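Local structure of mannosylglycerate hydrolase MGH1-like glycoside hydrolase domain-containing protein (Thermus thermophilus HB8, 4WVC) at residues M164-A169 / R348-P353. The protein probably hydrolyses mannosylglycerate to mannose and glycerate, and glucosylglycerate to glucose and glycerate, as a member of glycoside hydrolase family 63. Numbering follows the deposited sequence.
With DGY ((2R)-2,3-dihydroxypropanoic acid), chain E.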
ATOM      1  N   MET A 164      17.151  22.722  -0.462  1.00 20.47           N
ATOM      2  CA  MET A 164      17.439  22.887   0.955  1.00 20.16           C
ATOM      3  C   MET A 164      18.947  22.867   1.114  1.00 19.71           C
ATOM      4  O   MET A 164      19.518  21.927   1.636  1.00 19.15           O
ATOM      5  CB  MET A 164      16.787  21.767   1.759  1.00 20.85           C
ATOM      6  CG  MET A 164      15.322  21.554   1.429  1.00 20.94           C
ATOM      7  SD  MET A 164      14.560  20.357   2.535  1.00 20.36           S
ATOM      8  CE  MET A 164      12.871  20.432   1.881  1.00 20.75           C
ATOM      9  N   ASP A 165      19.548  23.974   0.683  1.00 21.03           N
ATOM     10  CA  ASP A 165      20.928  24.042   0.244  1.00 21.63           C
ATOM     11  C   ASP A 165      21.957  23.643   1.272  1.00 21.72           C
ATOM     12  O   ASP A 165      22.908  22.933   0.938  1.00 22.55           O
ATOM     13  CB  ASP A 165      21.262  25.462  -0.220  1.00 22.48           C
ATOM     14  CG  ASP A 165      20.290  26.004  -1.230  1.00 22.65           C
ATOM     15  OD1 ASP A 165      19.277  25.321  -1.538  1.00 22.81           O
ATOM     16  OD2 ASP A 165      20.537  27.144  -1.685  1.00 22.94           O
ATOM     17  N   ASN A 166      21.809  24.125   2.503  1.00 20.94           N
ATOM     18  CA  ASN A 166      22.787  23.824   3.542  1.00 19.88           C
ATOM     19  C   ASN A 166      22.226  22.930   4.640  1.00 19.49           C
ATOM     20  O   ASN A 166      22.640  23.010   5.809  1.00 20.18           O
ATOM     21  CB  ASN A 166      23.409  25.108   4.114  1.00 19.74           C
ATOM     22  CG  ASN A 166      22.438  25.917   4.943  1.00 19.95           C
ATOM     23  OD1 ASN A 166      21.228  25.810   4.773  1.00 20.42           O
ATOM     24  ND2 ASN A 166      22.963  26.728   5.854  1.00 20.08           N
ATOM     25  N   SER A 167      21.310  22.045   4.262  1.00 19.35           N
ATOM     26  CA  SER A 167      20.736  21.094   5.227  1.00 20.18           C
ATOM     27  C   SER A 167      21.852  20.305   5.891  1.00 20.21           C
ATOM     28  O   SER A 167      22.789  19.866   5.225  1.00 20.58           O
ATOM     29  CB  SER A 167      19.765  20.122   4.557  1.00 19.91           C
ATOM     30  OG  SER A 167      19.339  19.138   5.477  1.00 20.83           O
ATOM     31  N   PRO A 168      21.769  20.124   7.212  1.00 20.10           N
ATOM     32  CA  PRO A 168      22.859  19.365   7.819  1.00 20.76           C
ATOM     33  C   PRO A 168      22.994  17.926   7.283  1.00 20.01           C
ATOM     34  O   PRO A 168      24.060  17.357   7.417  1.00 20.78           O
ATOM     35  CB  PRO A 168      22.514  19.380   9.311  1.00 21.01           C
ATOM     36  CG  PRO A 168      21.658  20.608   9.476  1.00 21.04           C
ATOM     37  CD  PRO A 168      20.854  20.681   8.218  1.00 20.56           C
ATOM     38  N   ALA A 169      21.952  17.358   6.657  1.00 19.26           N
ATOM     39  CA  ALA A 169      22.078  16.033   6.015  1.00 19.01           C
ATOM     40  C   ALA A 169      23.200  15.986   4.956  1.00 19.39           C
ATOM     41  O   ALA A 169      23.836  14.955   4.786  1.00 18.64           O
ATOM     42  CB  ALA A 169      20.752  15.602   5.414  1.00 18.73           C
ATOM     43  N   ARG A 348      20.129  30.100  10.523  1.00 23.60           N
ATOM     44  CA  ARG A 348      20.955  29.807   9.328  1.00 23.40           C
ATOM     45  C   ARG A 348      20.319  28.842   8.295  1.00 23.94           C
ATOM     46  O   ARG A 348      20.725  27.665   8.162  1.00 24.16           O
ATOM     47  CB  ARG A 348      22.336  29.285   9.747  1.00 23.70           C
ATOM     48  CG  ARG A 348      23.384  29.332   8.631  1.00 24.35           C
ATOM     49  CD  ARG A 348      24.708  28.707   9.067  1.00 24.01           C
ATOM     50  NE  ARG A 348      25.478  29.553   9.997  1.00 23.65           N
ATOM     51  CZ  ARG A 348      26.171  30.652   9.654  1.00 23.45           C
ATOM     52  NH1 ARG A 348      26.214  31.090   8.406  1.00 23.10           N
ATOM     53  NH2 ARG A 348      26.846  31.320  10.575  1.00 23.49           N
ATOM     54  N   TYR A 349      19.337  29.382   7.572  1.00 23.40           N
ATOM     55  CA  TYR A 349      18.837  28.836   6.299  1.00 22.05           C
ATOM     56  C   TYR A 349      18.015  27.532   6.440  1.00 21.99           C
ATOM     57  O   TYR A 349      16.846  27.581   6.822  1.00 20.83           O
ATOM     58  CB  TYR A 349      20.011  28.706   5.308  1.00 21.55           C
ATOM     59  CG  TYR A 349      19.717  28.890   3.831  1.00 20.14           C
ATOM     60  CD1 TYR A 349      18.607  29.609   3.399  1.00 19.43           C
ATOM     61  CD2 TYR A 349      20.612  28.432   2.859  1.00 19.44           C
ATOM     62  CE1 TYR A 349      18.360  29.820   2.059  1.00 18.82           C
ATOM     63  CE2 TYR A 349      20.371  28.650   1.505  1.00 19.28           C
ATOM     64  CZ  TYR A 349      19.236  29.361   1.114  1.00 19.47           C
ATOM     65  OH  TYR A 349      18.921  29.602  -0.227  1.00 19.80           O
ATOM     66  N   TRP A 350      18.609  26.378   6.127  1.00 21.47           N
ATOM     67  CA  TRP A 350      17.905  25.088   6.223  1.00 21.39           C
ATOM     68  C   TRP A 350      18.457  24.244   7.387  1.00 19.90           C
ATOM     69  O   TRP A 350      18.256  23.037   7.447  1.00 20.21           O
ATOM     70  CB  TRP A 350      18.005  24.332   4.896  1.00 20.79           C
ATOM     71  CG  TRP A 350      17.207  24.943   3.809  1.00 19.90           C
ATOM     72  CD1 TRP A 350      17.644  25.772   2.846  1.00 20.30           C
ATOM     73  CD2 TRP A 350      15.827  24.724   3.548  1.00 21.90           C
ATOM     74  NE1 TRP A 350      16.622  26.131   2.001  1.00 21.16           N
ATOM     75  CE2 TRP A 350      15.487  25.501   2.414  1.00 21.41           C
ATOM     76  CE3 TRP A 350      14.828  23.954   4.171  1.00 21.66           C
ATOM     77  CZ2 TRP A 350      14.202  25.542   1.893  1.00 21.87           C
ATOM     78  CZ3 TRP A 350      13.545  23.997   3.643  1.00 22.42           C
ATOM     79  CH2 TRP A 350      13.244  24.786   2.515  1.00 21.47           C
ATOM     80  N   ARG A 351      19.139  24.893   8.319  1.00 19.87           N
ATOM     81  CA  ARG A 351      19.680  24.202   9.486  1.00 19.99           C
ATOM     82  C   ARG A 351      18.885  24.510  10.768  1.00 20.22           C
ATOM     83  O   ARG A 351      19.422  24.405  11.887  1.00 21.27           O
ATOM     84  CB  ARG A 351      21.173  24.545   9.654  1.00 19.82           C
ATOM     85  CG  ARG A 351      22.001  24.317   8.403  1.00 20.48           C
ATOM     86  CD  ARG A 351      23.454  24.819   8.520  1.00 21.16           C
ATOM     87  NE  ARG A 351      24.284  23.906   9.305  1.00 20.64           N
ATOM     88  CZ  ARG A 351      24.884  22.812   8.834  1.00 20.07           C
ATOM     89  NH1 ARG A 351      24.752  22.442   7.571  1.00 19.84           N
ATOM     90  NH2 ARG A 351      25.594  22.065   9.648  1.00 19.92           N
ATOM     91  N   GLY A 352      17.611  24.879  10.628  1.00 19.17           N
ATOM     92  CA  GLY A 352      16.776  25.164  11.788  1.00 18.46           C
ATOM     93  C   GLY A 352      15.558  26.019  11.551  1.00 18.54           C
ATOM     94  O   GLY A 352      14.513  25.749  12.123  1.00 18.95           O
ATOM     95  N   PRO A 353      15.683  27.086  10.742  1.00 18.78           N
ATOM     96  CA  PRO A 353      14.544  27.960  10.528  1.00 18.46           C
ATOM     97  C   PRO A 353      13.291  27.269  10.014  1.00 19.20           C
ATOM     98  O   PRO A 353      13.368  26.211   9.414  1.00 19.41           O
ATOM     99  CB  PRO A 353      15.073  28.947   9.482  1.00 18.13           C
ATOM    100  CG  PRO A 353      16.494  29.089   9.825  1.00 18.05           C
ATOM    101  CD  PRO A 353      16.923  27.709  10.238  1.00 18.45           C
TER
HETATM  102  C1  DGY E 502      20.761  30.240  -3.681  1.00 21.30           C
HETATM  103  O1  DGY E 502      20.824  30.351  -2.418  1.00 21.08           O
HETATM  104  O2  DGY E 502      21.560  30.771  -4.486  1.00 21.67           O
HETATM  105  C2  DGY E 502      19.660  29.422  -4.281  1.00 20.33           C
HETATM  106  O3  DGY E 502      19.047  28.633  -3.250  1.00 19.16           O
HETATM  107  C3  DGY E 502      20.226  28.527  -5.382  1.00 19.16           C
HETATM  108  O4  DGY E 502      19.268  27.526  -5.758  1.00 19.25           O
HETATM  109  O   HOH W   1      17.433  20.847   6.323  1.00 15.20           O
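The backbone CA–H of Met164 points into the face of the Trp350 indole: CA stands 3.3 Å from the centroid of the five-membered ring and only 3° off the ring normal, a CH-pi contact made by main chain rather than side chain. It joins two beta turns, type I at Met164–Ser167 and type II' at Arg348–Arg351, in the active-site loops of this family 63 glycoside hydrolase. From there the extended Met164 side chain runs on across the six-membered ring, ending in an oblique Met-aromatic contact. Replacing Trp350 with an alanine would probably bare Met164 CA and its side chain, open a gap beside them and leave the first turn less firmly held on that side. The Asn166 side-chain amide bridges the second turn. With CG between backbone N and carbonyl carbon (chi1 70°), its amide presents OD1 to Trp350 N at 3.0 Å, in the carbonyl plane and on a lone pair, while ND2 gives a weak bond to Arg348 O. The main-chain O of Asn166 in turn accepts from Arg351 NH1 at 2.8 Å, tilted from the carbonyl plane; Pro168 CG covers one face of that guanidinium, whose charge is also met by Glu345 and Asp171. The two turns bring together two groups at the bound glycerate, a product of the reaction: Asp165, probably the proton donor, and Tyr349, whose hydroxyl also meets that of Tyr28. The Asp165 carboxylate stands nearly perpendicular to the Tyr349 ring, at its edge, and OD2 accepts a 2.6 Å hydrogen bond from glycerate O3.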